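Local coordinates for protein TASOR (Homo sapiens, PDB 6TL1) that serves, through a chain that includes this pseudo-PARP domain, as a component of the HUSH complex, which maintains epigenetic silencing of H3K9me3-rich chromatin, at residues 35-40 and 206-211; 46-51 and 198-203; 116-121 and 175-180; 136-141 and 155-160. All coordinates share one frame; numbering follows the deposited sequence.

Interaction 1: residues 35-40 and 206-211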
loop_
_atom_site.group_PDB
_atom_site.type_symbol
_atom_site.label_atom_id
_atom_site.label_comp_id
_atom_site.label_asym_id
_atom_site.label_seq_id
_atom_site.Cartn_x
_atom_site.Cartn_y
_atom_site.Cartn_z
ATOM N N ASN A 35 -12.691 13.814 -4.782
ATOM C CA ASN A 35 -12.114 14.906 -5.546
ATOM C C ASN A 35 -10.669 15.040 -5.088
ATOM O O ASN A 35 -10.398 15.379 -3.928
ATOM C CB ASN A 35 -12.922 16.189 -5.363
ATOM C CG ASN A 35 -12.294 17.388 -6.056
ATOM O OD1 ASN A 35 -11.445 17.246 -6.935
ATOM N ND2 ASN A 35 -12.775 18.570 -5.721
ATOM N N TYR A 36 -9.744 14.728 -5.985
ATOM C CA TYR A 36 -8.323 14.821 -5.689
ATOM C C TYR A 36 -7.881 16.221 -6.078
ATOM O O TYR A 36 -7.799 16.544 -7.265
ATOM C CB TYR A 36 -7.551 13.745 -6.436
ATOM C CG TYR A 36 -8.000 12.367 -6.049
ATOM C CD1 TYR A 36 -7.725 11.850 -4.789
ATOM C CD2 TYR A 36 -8.736 11.591 -6.938
ATOM C CE1 TYR A 36 -8.155 10.581 -4.435
ATOM C CE2 TYR A 36 -9.165 10.333 -6.596
ATOM C CZ TYR A 36 -8.876 9.832 -5.342
ATOM O OH TYR A 36 -9.304 8.574 -5.006
ATOM N N ARG A 37 -7.613 17.055 -5.082
ATOM C CA ARG A 37 -7.429 18.471 -5.330
ATOM C C ARG A 37 -5.975 18.891 -5.348
ATOM O O ARG A 37 -5.675 19.976 -5.851
ATOM C CB ARG A 37 -8.180 19.291 -4.283
ATOM C CG ARG A 37 -9.638 18.848 -4.107
ATOM C CD ARG A 37 -10.489 20.008 -3.655
ATOM N NE ARG A 37 -11.815 19.592 -3.219
ATOM C CZ ARG A 37 -12.768 20.447 -2.874
ATOM N NH1 ARG A 37 -12.514 21.748 -2.909
ATOM N NH2 ARG A 37 -13.956 20.010 -2.476
ATOM N N ARG A 38 -5.073 18.074 -4.812
ATOM C CA ARG A 38 -3.655 18.345 -4.983
ATOM C C ARG A 38 -2.911 17.022 -4.974
ATOM O O ARG A 38 -3.404 16.011 -4.465
ATOM C CB ARG A 38 -3.104 19.306 -3.927
ATOM C CG ARG A 38 -3.251 18.883 -2.496
ATOM C CD ARG A 38 -2.661 19.957 -1.596
ATOM N NE ARG A 38 -2.556 19.519 -0.210
ATOM C CZ ARG A 38 -1.812 20.128 0.708
ATOM N NH1 ARG A 38 -1.101 21.197 0.383
ATOM N NH2 ARG A 38 -1.778 19.662 1.949
ATOM N N ALA A 39 -1.724 17.036 -5.575
ATOM C CA ALA A 39 -0.967 15.814 -5.790
ATOM C C ALA A 39 0.507 16.164 -5.942
ATOM O O ALA A 39 0.850 17.181 -6.557
ATOM C CB ALA A 39 -1.473 15.059 -7.024
ATOM N N CYS A 40 1.368 15.328 -5.362
ATOM C CA CYS A 40 2.812 15.455 -5.508
ATOM C C CYS A 40 3.424 14.117 -5.881
ATOM O O CYS A 40 2.986 13.072 -5.395
ATOM C CB CYS A 40 3.480 15.917 -4.204
ATOM S SG CYS A 40 2.919 17.475 -3.544
ATOM N N SER A 206 -4.133 14.672 -1.890
ATOM C CA SER A 206 -5.099 15.093 -0.891
ATOM C C SER A 206 -6.485 14.993 -1.518
ATOM O O SER A 206 -6.669 15.354 -2.682
ATOM C CB SER A 206 -4.815 16.517 -0.420
ATOM O OG SER A 206 -3.636 16.563 0.365
ATOM N N PHE A 207 -7.457 14.487 -0.766
ATOM C CA PHE A 207 -8.804 14.322 -1.291
ATOM C C PHE A 207 -9.824 14.994 -0.383
ATOM O O PHE A 207 -9.591 15.215 0.806
ATOM C CB PHE A 207 -9.187 12.835 -1.458
ATOM C CG PHE A 207 -9.387 12.089 -0.151
ATOM C CD1 PHE A 207 -10.584 12.163 0.538
ATOM C CD2 PHE A 207 -8.387 11.279 0.355
ATOM C CE1 PHE A 207 -10.765 11.476 1.732
ATOM C CE2 PHE A 207 -8.563 10.584 1.537
ATOM C CZ PHE A 207 -9.755 10.683 2.227
ATOM N N THR A 208 -10.979 15.286 -0.958
ATOM C CA THR A 208 -12.181 15.491 -0.171
ATOM C C THR A 208 -13.186 14.437 -0.602
ATOM O O THR A 208 -13.151 13.960 -1.741
ATOM C CB THR A 208 -12.768 16.899 -0.324
ATOM O OG1 THR A 208 -12.974 17.201 -1.711
ATOM C CG2 THR A 208 -11.821 17.920 0.286
ATOM N N TYR A 209 -14.025 14.024 0.339
ATOM C CA TYR A 209 -14.993 12.959 0.128
ATOM C C TYR A 209 -16.415 13.495 0.309
ATOM O O TYR A 209 -16.715 14.140 1.319
ATOM C CB TYR A 209 -14.699 11.781 1.077
ATOM C CG TYR A 209 -15.646 10.611 0.930
ATOM C CD1 TYR A 209 -15.445 9.643 -0.054
ATOM C CD2 TYR A 209 -16.719 10.456 1.787
ATOM C CE1 TYR A 209 -16.313 8.568 -0.182
ATOM C CE2 TYR A 209 -17.585 9.388 1.661
ATOM C CZ TYR A 209 -17.375 8.452 0.675
ATOM O OH TYR A 209 -18.238 7.393 0.555
ATOM N N LYS A 210 -17.273 13.216 -0.682
ATOM C CA LYS A 210 -18.717 13.480 -0.746
ATOM C C LYS A 210 -19.396 12.148 -1.052
ATOM O O LYS A 210 -19.107 11.553 -2.094
ATOM C CB LYS A 210 -19.069 14.449 -1.910
ATOM C CG LYS A 210 -18.853 16.005 -1.901
ATOM C CD LYS A 210 -19.804 16.757 -0.896
ATOM C CE LYS A 210 -19.816 18.352 -0.968
ATOM N NZ LYS A 210 -18.422 18.975 -0.963
ATOM N N ASP A 211 -20.292 11.658 -0.193
ATOM C CA ASP A 211 -20.918 10.360 -0.539
ATOM C C ASP A 211 -22.001 10.456 -1.634
ATOM O O ASP A 211 -22.350 11.535 -2.115
ATOM C CB ASP A 211 -21.536 9.670 0.682
ATOM C CG ASP A 211 -22.458 10.576 1.458
ATOM O OD1 ASP A 211 -23.359 10.068 2.158
ATOM O OD2 ASP A 211 -22.268 11.806 1.369
#

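Interaction 2: residues 46-51 and 198-203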
loop_
_atom_site.group_PDB
_atom_site.type_symbol
_atom_site.label_atom_id
_atom_site.label_comp_id
_atom_site.label_asym_id
_atom_site.label_seq_id
_atom_site.Cartn_x
_atom_site.Cartn_y
_atom_site.Cartn_z
ATOM N N LEU A 46 17.189 7.709 -1.758
ATOM C CA LEU A 46 17.625 6.599 -0.908
ATOM C C LEU A 46 16.644 5.433 -0.974
ATOM O O LEU A 46 17.056 4.276 -1.117
ATOM C CB LEU A 46 17.806 7.071 0.535
ATOM C CG LEU A 46 18.928 8.089 0.730
ATOM C CD1 LEU A 46 19.110 8.443 2.203
ATOM C CD2 LEU A 46 20.216 7.535 0.139
ATOM N N LEU A 47 15.332 5.716 -0.873
ATOM C CA LEU A 47 14.338 4.644 -0.947
ATOM C C LEU A 47 14.280 4.037 -2.340
ATOM O O LEU A 47 14.072 2.828 -2.487
ATOM C CB LEU A 47 12.950 5.158 -0.537
ATOM C CG LEU A 47 12.849 5.529 0.941
ATOM C CD1 LEU A 47 11.474 6.024 1.298
ATOM C CD2 LEU A 47 13.214 4.309 1.790
ATOM N N GLU A 48 14.465 4.858 -3.377
ATOM C CA GLU A 48 14.403 4.319 -4.731
ATOM C C GLU A 48 15.619 3.445 -5.012
ATOM O O GLU A 48 15.507 2.417 -5.690
ATOM C CB GLU A 48 14.296 5.455 -5.748
ATOM C CG GLU A 48 13.008 6.277 -5.610
ATOM C CD GLU A 48 12.993 7.521 -6.499
ATOM O OE1 GLU A 48 11.913 7.881 -7.021
ATOM O OE2 GLU A 48 14.065 8.141 -6.677
ATOM N N LYS A 49 16.786 3.826 -4.473
ATOM C CA LYS A 49 17.959 2.963 -4.582
ATOM C C LYS A 49 17.689 1.594 -3.991
ATOM O O LYS A 49 18.024 0.578 -4.611
ATOM C CB LYS A 49 19.182 3.577 -3.881
ATOM C CG LYS A 49 19.753 4.795 -4.542
ATOM C CD LYS A 49 21.183 5.103 -4.093
ATOM C CE LYS A 49 21.260 6.485 -3.464
ATOM N NZ LYS A 49 22.575 7.172 -3.626
ATOM N N GLU A 50 17.068 1.545 -2.813
ATOM C CA GLU A 50 16.922 0.263 -2.146
ATOM C C GLU A 50 15.808 -0.561 -2.778
ATOM O O GLU A 50 15.909 -1.790 -2.823
ATOM C CB GLU A 50 16.683 0.478 -0.657
ATOM C CG GLU A 50 17.829 1.236 -0.015
ATOM C CD GLU A 50 17.950 1.040 1.484
ATOM O OE1 GLU A 50 16.919 0.915 2.176
ATOM O OE2 GLU A 50 19.098 1.089 1.980
ATOM N N PHE A 51 14.784 0.098 -3.334
ATOM C CA PHE A 51 13.771 -0.607 -4.115
ATOM C C PHE A 51 14.411 -1.253 -5.337
ATOM O O PHE A 51 14.210 -2.445 -5.613
ATOM C CB PHE A 51 12.660 0.378 -4.518
ATOM C CG PHE A 51 11.477 -0.252 -5.210
ATOM C CD1 PHE A 51 11.471 -0.419 -6.587
ATOM C CD2 PHE A 51 10.343 -0.628 -4.487
ATOM C CE1 PHE A 51 10.378 -0.982 -7.228
ATOM C CE2 PHE A 51 9.248 -1.192 -5.128
ATOM C CZ PHE A 51 9.266 -1.362 -6.495
ATOM N N HIS A 198 10.900 -3.478 -0.735
ATOM C CA HIS A 198 10.081 -3.596 -1.937
ATOM C C HIS A 198 8.767 -2.821 -1.819
ATOM O O HIS A 198 7.821 -3.081 -2.565
ATOM C CB HIS A 198 9.851 -5.075 -2.296
ATOM C CG HIS A 198 9.401 -5.942 -1.160
ATOM N ND1 HIS A 198 10.054 -5.997 0.054
ATOM C CD2 HIS A 198 8.388 -6.843 -1.078
ATOM C CE1 HIS A 198 9.444 -6.862 0.845
ATOM N NE2 HIS A 198 8.425 -7.385 0.185
ATOM N N VAL A 199 8.729 -1.848 -0.917
ATOM C CA VAL A 199 7.676 -0.858 -0.767
ATOM C C VAL A 199 8.341 0.509 -0.813
ATOM O O VAL A 199 9.287 0.764 -0.059
ATOM C CB VAL A 199 6.924 -1.042 0.562
ATOM C CG1 VAL A 199 6.014 0.128 0.818
ATOM C CG2 VAL A 199 6.157 -2.386 0.559
ATOM N N CYS A 200 7.874 1.380 -1.716
ATOM C CA CYS A 200 8.511 2.685 -1.899
ATOM C C CYS A 200 7.470 3.766 -2.168
ATOM O O CYS A 200 6.643 3.609 -3.082
ATOM C CB CYS A 200 9.520 2.625 -3.052
ATOM S SG CYS A 200 10.519 4.113 -3.230
ATOM N N PRO A 201 7.465 4.859 -1.408
ATOM C CA PRO A 201 6.515 5.946 -1.686
ATOM C C PRO A 201 6.758 6.556 -3.061
ATOM O O PRO A 201 7.898 6.824 -3.455
ATOM C CB PRO A 201 6.781 6.952 -0.564
ATOM C CG PRO A 201 8.176 6.690 -0.153
ATOM C CD PRO A 201 8.402 5.210 -0.329
ATOM N N TYR A 202 5.669 6.749 -3.797
ATOM C CA TYR A 202 5.668 7.203 -5.181
ATOM C C TYR A 202 4.929 8.518 -5.387
ATOM O O TYR A 202 5.407 9.379 -6.134
ATOM C CB TYR A 202 5.032 6.098 -6.053
ATOM C CG TYR A 202 4.842 6.464 -7.502
ATOM C CD1 TYR A 202 5.899 6.365 -8.402
ATOM C CD2 TYR A 202 3.597 6.879 -7.982
ATOM C CE1 TYR A 202 5.735 6.698 -9.732
ATOM C CE2 TYR A 202 3.428 7.221 -9.307
ATOM C CZ TYR A 202 4.486 7.118 -10.178
ATOM O OH TYR A 202 4.312 7.450 -11.507
ATOM N N ALA A 203 3.786 8.714 -4.726
ATOM C CA ALA A 203 3.017 9.940 -4.897
ATOM C C ALA A 203 2.152 10.161 -3.667
ATOM O O ALA A 203 1.875 9.233 -2.907
ATOM C CB ALA A 203 2.139 9.884 -6.159
#

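Interaction 3: residues 116-121 and 175-180. With GOL (glycerol), chain C.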
loop_
_atom_site.group_PDB
_atom_site.type_symbol
_atom_site.label_atom_id
_atom_site.label_comp_id
_atom_site.label_asym_id
_atom_site.label_seq_id
_atom_site.Cartn_x
_atom_site.Cartn_y
_atom_site.Cartn_z
ATOM N N LEU A 116 -9.827 2.719 2.581
ATOM C CA LEU A 116 -8.658 3.204 3.304
ATOM C C LEU A 116 -8.789 3.158 4.823
ATOM O O LEU A 116 -7.865 3.594 5.520
ATOM C CB LEU A 116 -8.351 4.640 2.869
ATOM C CG LEU A 116 -8.235 4.817 1.358
ATOM C CD1 LEU A 116 -8.345 6.295 0.981
ATOM C CD2 LEU A 116 -6.938 4.203 0.860
ATOM N N GLN A 117 -9.883 2.629 5.353
ATOM C CA GLN A 117 -10.125 2.579 6.792
ATOM C C GLN A 117 -11.285 1.620 7.014
ATOM O O GLN A 117 -12.011 1.281 6.075
ATOM C CB GLN A 117 -10.409 3.974 7.375
ATOM C CG GLN A 117 -11.845 4.414 7.233
ATOM C CD GLN A 117 -12.125 5.824 7.738
ATOM O OE1 GLN A 117 -11.225 6.543 8.162
ATOM N NE2 GLN A 117 -13.398 6.205 7.726
ATOM N N ALA A 118 -11.438 1.170 8.264
ATOM C CA ALA A 118 -12.362 0.079 8.550
ATOM C C ALA A 118 -13.808 0.481 8.299
ATOM O O ALA A 118 -14.581 -0.287 7.718
ATOM C CB ALA A 118 -12.183 -0.392 9.993
ATOM N N ASN A 119 -14.188 1.676 8.704
ATOM C CA ASN A 119 -15.550 2.155 8.558
ATOM C C ASN A 119 -15.660 3.100 7.370
ATOM O O ASN A 119 -14.655 3.581 6.843
ATOM C CB ASN A 119 -15.990 2.826 9.860
ATOM C CG ASN A 119 -15.902 1.875 11.047
ATOM O OD1 ASN A 119 -15.989 0.654 10.883
ATOM N ND2 ASN A 119 -15.701 2.425 12.236
ATOM N N PRO A 120 -16.879 3.385 6.910
ATOM C CA PRO A 120 -17.032 4.284 5.760
ATOM C C PRO A 120 -16.602 5.699 6.099
ATOM O O PRO A 120 -16.749 6.164 7.233
ATOM C CB PRO A 120 -18.540 4.232 5.468
ATOM C CG PRO A 120 -18.980 2.909 6.008
ATOM C CD PRO A 120 -18.149 2.717 7.251
ATOM N N LEU A 121 -16.093 6.398 5.088
ATOM C CA LEU A 121 -15.742 7.799 5.268
ATOM C C LEU A 121 -16.999 8.647 5.427
ATOM O O LEU A 121 -18.045 8.366 4.834
ATOM C CB LEU A 121 -14.931 8.311 4.078
ATOM C CG LEU A 121 -13.602 7.622 3.814
ATOM C CD1 LEU A 121 -13.029 8.039 2.472
ATOM C CD2 LEU A 121 -12.641 7.961 4.935
ATOM N N ARG A 175 -15.537 -6.645 7.220
ATOM C CA ARG A 175 -14.074 -6.632 7.291
ATOM C C ARG A 175 -13.432 -6.509 5.915
ATOM O O ARG A 175 -12.320 -6.992 5.697
ATOM C CB ARG A 175 -13.547 -7.874 8.013
ATOM C CG ARG A 175 -13.990 -7.968 9.458
ATOM C CD ARG A 175 -13.199 -7.033 10.378
ATOM N NE ARG A 175 -13.388 -7.412 11.779
ATOM C CZ ARG A 175 -14.375 -6.971 12.549
ATOM N NH1 ARG A 175 -15.269 -6.117 12.063
ATOM N NH2 ARG A 175 -14.468 -7.383 13.807
ATOM N N ALA A 176 -14.134 -5.855 4.984
ATOM C CA ALA A 176 -13.594 -5.637 3.647
ATOM C C ALA A 176 -12.242 -4.936 3.706
ATOM O O ALA A 176 -11.325 -5.268 2.952
ATOM C CB ALA A 176 -14.594 -4.826 2.813
ATOM N N TYR A 177 -12.106 -3.966 4.605
ATOM C CA TYR A 177 -10.868 -3.213 4.718
ATOM C C TYR A 177 -9.692 -4.117 5.089
ATOM O O TYR A 177 -8.648 -4.093 4.428
ATOM C CB TYR A 177 -11.061 -2.094 5.734
ATOM C CG TYR A 177 -9.784 -1.410 6.112
ATOM C CD1 TYR A 177 -9.089 -0.655 5.186
ATOM C CD2 TYR A 177 -9.267 -1.518 7.400
ATOM C CE1 TYR A 177 -7.916 -0.023 5.526
ATOM C CE2 TYR A 177 -8.089 -0.888 7.751
ATOM C CZ TYR A 177 -7.420 -0.140 6.805
ATOM O OH TYR A 177 -6.241 0.496 7.124
ATOM N N GLU A 178 -9.837 -4.915 6.156
ATOM C CA GLU A 178 -8.755 -5.797 6.595
ATOM C C GLU A 178 -8.509 -6.947 5.623
ATOM O O GLU A 178 -7.367 -7.410 5.491
ATOM C CB GLU A 178 -9.049 -6.330 7.999
ATOM C CG GLU A 178 -9.075 -5.231 9.045
ATOM C CD GLU A 178 -10.467 -4.609 9.226
ATOM O OE1 GLU A 178 -11.285 -4.659 8.278
ATOM O OE2 GLU A 178 -10.717 -4.022 10.302
ATOM N N LEU A 179 -9.554 -7.449 4.960
ATOM C CA LEU A 179 -9.350 -8.582 4.065
ATOM C C LEU A 179 -8.733 -8.186 2.726
ATOM O O LEU A 179 -8.283 -9.072 1.991
ATOM C CB LEU A 179 -10.677 -9.307 3.820
ATOM C CG LEU A 179 -11.269 -10.109 4.983
ATOM C CD1 LEU A 179 -12.732 -10.458 4.692
ATOM C CD2 LEU A 179 -10.454 -11.388 5.240
ATOM N N THR A 180 -8.702 -6.894 2.378
ATOM C CA THR A 180 -8.122 -6.440 1.118
ATOM C C THR A 180 -6.788 -5.730 1.332
ATOM O O THR A 180 -6.469 -4.763 0.633
ATOM C CB THR A 180 -9.093 -5.536 0.359
ATOM O OG1 THR A 180 -9.410 -4.402 1.168
ATOM C CG2 THR A 180 -10.385 -6.304 0.012
HETATM C C1 GOL C . -16.746 -4.089 9.957
HETATM O O1 GOL C . -15.591 -4.782 9.551
HETATM C C2 GOL C . -17.356 -3.403 8.746
HETATM O O2 GOL C . -18.724 -3.733 8.677
HETATM C C3 GOL C . -17.189 -1.892 8.875
HETATM O O3 GOL C . -17.654 -1.258 7.703
HETATM O O HOH W 1 -14.276 -2.485 6.186
HETATM O O HOH W 2 -13.556 -3.401 8.725
#

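Interaction 4: residues 136-141 and 155-160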
loop_
_atom_site.group_PDB
_atom_site.type_symbol
_atom_site.label_atom_id
_atom_site.label_comp_id
_atom_site.label_asym_id
_atom_site.label_seq_id
_atom_site.Cartn_x
_atom_site.Cartn_y
_atom_site.Cartn_z
ATOM N N LYS A 136 4.837 -7.202 -5.381
ATOM C CA LYS A 136 4.244 -8.266 -4.603
ATOM C C LYS A 136 5.098 -9.517 -4.665
ATOM O O LYS A 136 5.036 -10.339 -3.751
ATOM C CB LYS A 136 2.815 -8.563 -5.073
ATOM C CG LYS A 136 1.868 -7.378 -5.006
ATOM C CD LYS A 136 0.418 -7.854 -5.037
ATOM C CE LYS A 136 -0.121 -8.023 -6.443
ATOM N NZ LYS A 136 -0.088 -6.754 -7.221
ATOM N N GLY A 137 5.907 -9.660 -5.714
ATOM C CA GLY A 137 6.812 -10.793 -5.816
ATOM C C GLY A 137 6.063 -12.109 -5.749
ATOM O O GLY A 137 4.967 -12.269 -6.312
ATOM N N LYS A 138 6.661 -13.074 -5.055
ATOM C CA LYS A 138 6.018 -14.359 -4.814
ATOM C C LYS A 138 5.107 -14.192 -3.608
ATOM O O LYS A 138 5.566 -13.902 -2.494
ATOM C CB LYS A 138 7.043 -15.473 -4.611
ATOM C CG LYS A 138 6.442 -16.756 -4.058
ATOM C CD LYS A 138 7.338 -17.970 -4.296
ATOM C CE LYS A 138 7.122 -18.553 -5.702
ATOM N NZ LYS A 138 5.905 -19.431 -5.797
ATOM N N ILE A 139 3.828 -14.349 -3.838
ATOM C CA ILE A 139 2.794 -14.053 -2.859
ATOM C C ILE A 139 2.515 -15.299 -2.039
ATOM O O ILE A 139 2.500 -16.410 -2.573
ATOM C CB ILE A 139 1.517 -13.566 -3.570
ATOM C CG1 ILE A 139 1.820 -12.313 -4.396
ATOM C CG2 ILE A 139 0.418 -13.289 -2.563
ATOM C CD1 ILE A 139 0.700 -11.903 -5.342
ATOM N N LYS A 140 2.316 -15.120 -0.736
ATOM C CA LYS A 140 1.837 -16.180 0.137
ATOM C C LYS A 140 0.393 -15.836 0.475
ATOM O O LYS A 140 0.127 -14.793 1.084
ATOM C CB LYS A 140 2.696 -16.293 1.402
ATOM C CG LYS A 140 2.181 -17.257 2.456
ATOM C CD LYS A 140 2.132 -18.701 1.959
ATOM C CE LYS A 140 1.809 -19.644 3.118
ATOM N NZ LYS A 140 1.842 -21.071 2.703
ATOM N N SER A 141 -0.536 -16.684 0.039
ATOM C CA SER A 141 -1.955 -16.509 0.326
ATOM C C SER A 141 -2.318 -17.270 1.592
ATOM O O SER A 141 -2.033 -18.467 1.702
ATOM C CB SER A 141 -2.800 -17.018 -0.842
ATOM O OG SER A 141 -2.679 -16.168 -1.964
ATOM N N PRO A 155 8.988 -17.016 5.121
ATOM C CA PRO A 155 10.281 -16.804 4.484
ATOM C C PRO A 155 10.206 -17.074 2.986
ATOM O O PRO A 155 9.402 -17.889 2.525
ATOM C CB PRO A 155 11.212 -17.794 5.182
ATOM C CG PRO A 155 10.544 -18.025 6.533
ATOM C CD PRO A 155 9.073 -18.038 6.197
ATOM N N LYS A 156 11.022 -16.339 2.232
ATOM C CA LYS A 156 11.198 -16.523 0.792
ATOM C C LYS A 156 9.952 -16.137 -0.001
ATOM O O LYS A 156 9.795 -16.545 -1.148
ATOM C CB LYS A 156 11.605 -17.966 0.471
ATOM C CG LYS A 156 12.922 -18.379 1.111
ATOM C CD LYS A 156 14.028 -17.382 0.869
ATOM C CE LYS A 156 15.333 -17.846 1.495
ATOM N NZ LYS A 156 16.406 -16.833 1.262
ATOM N N HIS A 157 9.047 -15.386 0.612
ATOM C CA HIS A 157 7.905 -14.777 -0.047
ATOM C C HIS A 157 7.961 -13.288 0.238
ATOM O O HIS A 157 8.551 -12.863 1.234
ATOM C CB HIS A 157 6.565 -15.375 0.435
ATOM C CG HIS A 157 6.394 -16.827 0.088
ATOM N ND1 HIS A 157 7.109 -17.830 0.708
ATOM C CD2 HIS A 157 5.601 -17.442 -0.825
ATOM C CE1 HIS A 157 6.762 -18.999 0.198
ATOM N NE2 HIS A 157 5.849 -18.792 -0.734
ATOM N N GLU A 158 7.378 -12.487 -0.651
ATOM C CA GLU A 158 7.497 -11.046 -0.467
ATOM C C GLU A 158 6.375 -10.437 0.351
ATOM O O GLU A 158 6.586 -9.376 0.957
ATOM C CB GLU A 158 7.589 -10.340 -1.824
ATOM C CG GLU A 158 8.997 -10.378 -2.436
ATOM C CD GLU A 158 9.544 -11.790 -2.610
ATOM O OE1 GLU A 158 9.110 -12.466 -3.571
ATOM O OE2 GLU A 158 10.357 -12.234 -1.771
ATOM N N CYS A 159 5.193 -11.059 0.396
ATOM C CA CYS A 159 4.084 -10.458 1.124
ATOM C C CYS A 159 3.062 -11.542 1.440
ATOM O O CYS A 159 3.099 -12.639 0.881
ATOM C CB CYS A 159 3.394 -9.323 0.355
ATOM S SG CYS A 159 2.623 -9.869 -1.203
ATOM N N HIS A 160 2.173 -11.234 2.375
ATOM C CA HIS A 160 0.960 -12.013 2.580
ATOM C C HIS A 160 -0.226 -11.278 1.980
ATOM O O HIS A 160 -0.269 -10.045 1.993
ATOM C CB HIS A 160 0.693 -12.236 4.068
ATOM C CG HIS A 160 1.678 -13.146 4.739
ATOM N ND1 HIS A 160 1.644 -13.406 6.093
ATOM C CD2 HIS A 160 2.715 -13.864 4.245
ATOM C CE1 HIS A 160 2.608 -14.255 6.404
ATOM N NE2 HIS A 160 3.279 -14.543 5.300
#

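Interaction 1: residues 35-40 and 206-211
Ser206 meets Arg37 and Arg38 of the other strand with both backbone and side chain. Its N donates to Arg38 O (3.0 Å), while its carbonyl O accepts Arg37 N. The hydroxyl OG takes a nearly straight bond from Arg38 NE (3.2 Å, 160°), lying at the edge of the guanidinium and close to its plane; a serine hydroxyl suits this spot, since it can accept from Arg38 while also hydrogen-bonding Asp128 OD1. Phe207 comes next, on the other face of the sheet. Its CB packs against Tyr36 CD1 (3.8 Å) as the two side chains slant past each other, and its ring meets Phe34 edge-to-face, whereas Tyr36 reaches helix 12-22 and Tyr25. Thr208 closes a two-bond ring with Asn35: its N binds Asn35 O (3.0 Å) and its O accepts Asn35 N (3.1 Å). Thr208 OG1 sits between the backbone N and carbonyl carbon (chi1 54°), where Arg37 NE, at the end of an extended chain, reaches it at 3.1 Å through a bent bond, with a weak second one from NH2. Arg37 is the extra residue between the Tyr36-Phe207 and Arg38-Ser206 pairs, a beta bulge joining strands 34-42 and 199-209 in the five-stranded antiparallel sheet of the pseudo-PARP domain.

Interaction 2: residues 46-51 and 198-203
Leu47, Phe51 and Cys200 form most of this contact, in which helix 45-60 lies across strand 199-209, the short axes 8.3 Å apart at their nearest. Leu47 sends its CD1 methyl against the ring of Pro201, 3.6 Å from CD, the two side chains meeting at about a right angle; a branched leucine against the proline ring brings two apolar groups together. Cys200 SG, anti to the backbone N (chi1 -172°), is carried toward the helix and rests 3.8 Å from Leu47 CB, with the aliphatic CG of Glu48 a little farther off at 4.1 Å. The aromatic contacts follow one turn later. Phe51 CD2 lies 3.6 Å from Cys200 CB, and CE2 approaches the carbonyl O of His198 at 3.5 Å; the amide N of Val199 sits at the ring edge. Phe51 CG stands anti to its backbone N (chi1 -174°), and this puts the CD2 and CE2 side of the ring against the backbone at His198 and CB of Cys200; the side chain also touches Met135 and Lys133. Glu50 turns its polar end elsewhere, to a salt bridge with Arg195. No hydrogen bond joins the two segments, so helix and sheet are held here by the close fit of apolar and sulfur surfaces in a buried layer.

Interaction 3: residues 116-121 and 175-180
The ring of Tyr177 lies with one face against the backbone of the 116-121 loop: Gln117 C and Ala118 N both stand 3.5 Å above its plane, displaced toward the rim. CE1 also comes 3.3 Å from Gln117 N, so peptide groups, rather than side chains, meet this face. Tyrosine suits the place because its flat ring can lie against the peptide groups of the loop. Its CG is anti to the backbone N (chi1 170°), which swings the ring out from helix 176-179 to the loop. The small Ala118 adds its CB at 4.1 Å from Tyr177 CD2, and a carboxylate oxygen of Glu178 lies near the same methyl. At the edge of the Arg175 guanidinium, near its plane, sits the O1 of a glycerol, probably from the crystallisation liquor; NH1 donates to it over 2.9 Å, Arg175 N binds the same oxygen, and glycerol O3 bonds Ala118 O weakly. One water donates to Ala118 O (2.7 Å) and accepts a bond from Tyr177 N (3.1 Å); a second donates to Glu178 OE1 and reaches glycerol O1. Arg175 is the N-cap residue, and the loop between strands 107-110 and 126-134 thus makes a solvent-bridged packing on a one-turn surface helix of the pseudo-PARP domain.

Interaction 4: residues 136-141 and 155-160
Lys138 and His157 slant past one another, the aliphatic part of the lysine lying by the ring: CG is 3.4 Å from His157 CD2. The imidazole is kept from turning by its own segment, since ND1 donates to Pro155 O (2.9 Å) with that oxygen in the ring plane, while Ile139 O lies at the ring edge. Lys140 and His160, by contrast, run side by side and point the same way, with Lys140 CB 3.7 Å from His160 CD2; the imidazole nitrogens of His160 are engaged by Thr154 and Leu100. A lysine suits both places, its methylenes packing against a ring and its amine carried onward. Glu158 points toward the 136-141 segment. Its chi2 of 57° bends the carboxylate back, and OE1 accepts Lys138 N at 2.9 Å on the anti side, while Glu158 N donates to Lys138 O. One carboxylate oxygen thus takes Lys138 N, and the other, OE2, the salt bridge to Arg63. Gly137 CA passes 3.6 Å from OE1, a close approach that the lack of a side chain permits; the positive phi also favours glycine. On the face shared by Ile139 and Cys159, Ile139 CG1 approaches SG. Lys140 N binds Cys159 O (3.1 Å), part of a parallel pairing that makes strand 139-142 the edge neighbour of strand 159-162 in the four-stranded mixed sheet.

How the interactions relate
Strand 199-209 takes part in both interaction 1 and interaction 2: its far end pairs with strand 34-42, while its beginning packs against helix 45-60, which follows that strand directly in the chain. Their centres are 24 Å apart, yet they touch where Cys40 O packs on Ala203 CB at 3.4 Å. Interaction 2 meets interaction 4 through a probable hydrogen bond from His198 NE2 to Glu158 O (2.8 Å), joining the residues just before strands 199-209 and 159-162, one from each sheet. Interaction 3 reaches interaction 1 where Leu121 packs against Tyr209 and Phe207. Interactions 1 and 4 lie on opposite sides of the chain's centre, about 32 Å apart between centres. Interactions 3 and 4 do not touch, their nearest atoms being about 8 Å apart.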